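Local coordinates for protein thymine dioxygenase (Neurospora crassa, PDB 5C3R) that probably acts as a 2-oxoglutarate-dependent dioxygenase that oxidises the methyl group of thymine, and here holds 5-hydroxymethyl uracil beside the cosubstrate, at residues A[189-194]-A[291-296]. Sequence-based numbering, arbitrary orientation.
Sequences NILRLL and IAYFCN. With HMU (5-hydroxymethyl uracil), chain G; AKG (2-oxoglutaric acid), chain F.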
loop_
_atom_site.group_PDB
_atom_site.type_symbol
_atom_site.label_atom_id
_atom_site.label_comp_id
_atom_site.label_asym_id
_atom_site.label_seq_id
_atom_site.Cartn_x
_atom_site.Cartn_y
_atom_site.Cartn_z
ATOM N N ASN A 189 5.918 0.525 -10.254
ATOM C CA ASN A 189 5.223 0.745 -9.000
ATOM C C ASN A 189 4.034 1.649 -9.224
ATOM O O ASN A 189 3.920 2.271 -10.282
ATOM C CB ASN A 189 6.182 1.375 -7.994
ATOM C CG ASN A 189 7.454 0.567 -7.823
ATOM O OD1 ASN A 189 7.441 -0.658 -7.909
ATOM N ND2 ASN A 189 8.561 1.251 -7.593
ATOM N N ILE A 190 3.146 1.719 -8.236
ATOM C CA ILE A 190 1.944 2.547 -8.337
ATOM C C ILE A 190 1.797 3.426 -7.104
ATOM O O ILE A 190 1.687 2.936 -5.986
ATOM C CB ILE A 190 0.677 1.689 -8.528
ATOM C CG1 ILE A 190 0.750 0.889 -9.837
ATOM C CG2 ILE A 190 -0.583 2.549 -8.509
ATOM C CD1 ILE A 190 0.712 1.724 -11.102
ATOM N N LEU A 191 1.806 4.734 -7.335
ATOM C CA LEU A 191 1.598 5.729 -6.293
ATOM C C LEU A 191 0.103 6.004 -6.203
ATOM O O LEU A 191 -0.465 6.662 -7.081
ATOM C CB LEU A 191 2.367 7.006 -6.648
ATOM C CG LEU A 191 2.162 8.282 -5.837
ATOM C CD1 LEU A 191 2.522 8.075 -4.374
ATOM C CD2 LEU A 191 3.013 9.387 -6.448
ATOM N N ARG A 192 -0.531 5.486 -5.153
ATOM C CA ARG A 192 -1.955 5.702 -4.931
ATOM C C ARG A 192 -2.183 6.801 -3.899
ATOM O O ARG A 192 -1.921 6.618 -2.714
ATOM C CB ARG A 192 -2.635 4.409 -4.477
ATOM C CG ARG A 192 -4.124 4.565 -4.177
ATOM C CD ARG A 192 -4.744 3.306 -3.588
ATOM N NE ARG A 192 -5.390 2.461 -4.596
ATOM C CZ ARG A 192 -6.081 1.349 -4.325
ATOM N NH1 ARG A 192 -6.222 0.911 -3.071
ATOM N NH2 ARG A 192 -6.629 0.658 -5.317
ATOM N N LEU A 193 -2.682 7.941 -4.358
ATOM C CA LEU A 193 -3.117 9.008 -3.461
ATOM C C LEU A 193 -4.530 8.677 -3.009
ATOM O O LEU A 193 -5.357 8.260 -3.818
ATOM C CB LEU A 193 -3.099 10.361 -4.173
ATOM C CG LEU A 193 -1.787 10.755 -4.854
ATOM C CD1 LEU A 193 -1.967 12.080 -5.571
ATOM C CD2 LEU A 193 -0.641 10.849 -3.861
ATOM N N LEU A 194 -4.798 8.846 -1.716
ATOM C CA LEU A 194 -6.090 8.494 -1.139
ATOM C C LEU A 194 -6.662 9.650 -0.341
ATOM O O LEU A 194 -5.949 10.333 0.393
ATOM C CB LEU A 194 -5.960 7.274 -0.227
ATOM C CG LEU A 194 -5.927 5.906 -0.911
ATOM C CD1 LEU A 194 -5.170 4.887 -0.067
ATOM C CD2 LEU A 194 -7.339 5.424 -1.193
ATOM N N ILE A 291 -1.283 7.918 1.615
ATOM C CA ILE A 291 -0.658 7.632 0.336
ATOM C C ILE A 291 -0.092 6.217 0.377
ATOM O O ILE A 291 0.785 5.910 1.202
ATOM C CB ILE A 291 0.483 8.622 0.027
ATOM C CG1 ILE A 291 -0.064 10.053 -0.047
ATOM C CG2 ILE A 291 1.173 8.236 -1.274
ATOM C CD1 ILE A 291 0.986 11.108 -0.335
ATOM N N ALA A 292 -0.588 5.366 -0.518
ATOM C CA ALA A 292 -0.110 3.997 -0.639
ATOM C C ALA A 292 0.737 3.879 -1.889
ATOM O O ALA A 292 0.234 3.987 -3.003
ATOM C CB ALA A 292 -1.276 3.029 -0.696
ATOM N N TYR A 293 2.033 3.658 -1.700
ATOM C CA TYR A 293 2.936 3.428 -2.812
ATOM C C TYR A 293 3.138 1.924 -2.959
ATOM O O TYR A 293 3.907 1.304 -2.222
ATOM C CB TYR A 293 4.264 4.144 -2.568
ATOM C CG TYR A 293 5.220 4.099 -3.731
ATOM C CD1 TYR A 293 5.159 5.050 -4.742
ATOM C CD2 TYR A 293 6.197 3.115 -3.818
ATOM C CE1 TYR A 293 6.037 5.020 -5.812
ATOM C CE2 TYR A 293 7.093 3.082 -4.875
ATOM C CZ TYR A 293 7.009 4.038 -5.873
ATOM O OH TYR A 293 7.890 4.012 -6.934
ATOM N N PHE A 294 2.432 1.336 -3.913
ATOM C CA PHE A 294 2.518 -0.095 -4.146
ATOM C C PHE A 294 3.787 -0.403 -4.922
ATOM O O PHE A 294 3.953 0.065 -6.045
ATOM C CB PHE A 294 1.290 -0.587 -4.914
ATOM C CG PHE A 294 -0.008 -0.311 -4.213
ATOM C CD1 PHE A 294 -0.256 -0.848 -2.963
ATOM C CD2 PHE A 294 -0.983 0.480 -4.804
ATOM C CE1 PHE A 294 -1.456 -0.600 -2.309
ATOM C CE2 PHE A 294 -2.180 0.723 -4.160
ATOM C CZ PHE A 294 -2.414 0.188 -2.909
ATOM N N CYS A 295 4.687 -1.171 -4.308
ATOM C CA CYS A 295 5.903 -1.621 -4.976
ATOM C C CYS A 295 5.682 -3.026 -5.553
ATOM O O CYS A 295 5.075 -3.887 -4.901
ATOM C CB CYS A 295 7.091 -1.618 -4.011
ATOM S SG CYS A 295 7.372 -0.068 -3.101
ATOM N N ASN A 296 6.159 -3.239 -6.778
ATOM C CA ASN A 296 6.041 -4.522 -7.470
ATOM C C ASN A 296 7.368 -4.964 -8.084
ATOM O O ASN A 296 8.220 -4.124 -8.376
ATOM C CB ASN A 296 5.034 -4.409 -8.612
ATOM C CG ASN A 296 3.658 -3.998 -8.139
ATOM O OD1 ASN A 296 3.036 -4.694 -7.335
ATOM N ND2 ASN A 296 3.164 -2.879 -8.653
HETATM N N1 HMU G . -3.859 -1.713 -6.211
HETATM C C2 HMU G . -2.483 -2.112 -6.530
HETATM O O2 HMU G . -1.962 -1.743 -7.557
HETATM N N3 HMU G . -1.747 -2.968 -5.589
HETATM C C4 HMU G . -2.374 -3.393 -4.384
HETATM O O3 HMU G . -5.111 -2.312 -2.243
HETATM O O4 HMU G . -1.751 -4.093 -3.624
HETATM C C5 HMU G . -3.745 -2.981 -4.077
HETATM C CM5 HMU G . -4.438 -3.414 -2.802
HETATM C C6 HMU G . -4.466 -2.135 -5.015
HETATM C C1 AKG F . -4.615 0.325 0.233
HETATM O O1 AKG F . -4.277 -0.777 -0.247
HETATM O O2 AKG F . -4.893 1.290 -0.509
HETATM C C2 AKG F . -4.688 0.475 1.696
HETATM O O5 AKG F . -4.462 -0.503 2.416
HETATM C C3 AKG F . -5.056 1.828 2.287
HETATM C C4 AKG F . -4.693 1.928 3.767
HETATM C C5 AKG F . -4.829 3.346 4.292
HETATM O O3 AKG F . -4.332 3.591 5.405
HETATM O O4 AKG F . -5.424 4.232 3.629
#
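I291 packs its two branches against two leucines of the antiparallel neighbour 189-194: CG2 meets CD1 of L191 at 3.4 Å, while CD1 lies alongside CD2 of L193. Helix 57-71 packs on I291 and L193, helix 147-173 on L191 and Y293. A292 forms a hydrogen-bonded pair with R192, its N-H given to R192 O and its O receiving R192 N at 2.7 Å; A292 CB lies 4.0 Å from AKG O2, the oxygen that R192 NH1 binds. Y293, on the face of L191, crosses that leucine at about a right angle, ring atom CD1 against L191 CB. The pairing illustrates how the major sheet of the double-stranded beta-helix (cupin-like) fold in 2-oxoglutarate oxygenases sorts side chains, with helices packed on the apolar face and the ligands on the other. F294 turns to the ligand face, where one face of its ring lies against the nearly parallel pyrimidine ring of 5-hydroxymethyl uracil, F294 CD2 3.5 Å from HMU C2. The edge of F294 meets R192, with F294 CE2 over one face of the guanidinium and the planes 82° apart. The R192 chain, bent at chi3 (-96°), carries NH1 to AKG O2, 2.9 Å away near the guanidinium plane, while NE forms a salt bridge with E124. Past C295, N296 gives its backbone N-H to N189 OD1, a nearly straight bond (168°) of 3.1 Å. N189 ND2 donates to Y293 OH at 2.9 Å, so two bonds fix the rotation of the N189 amide. A leucine in place of N189 would probably leave the N296 N-H without this acceptor and the tyrosine hydroxyl without its amide donor.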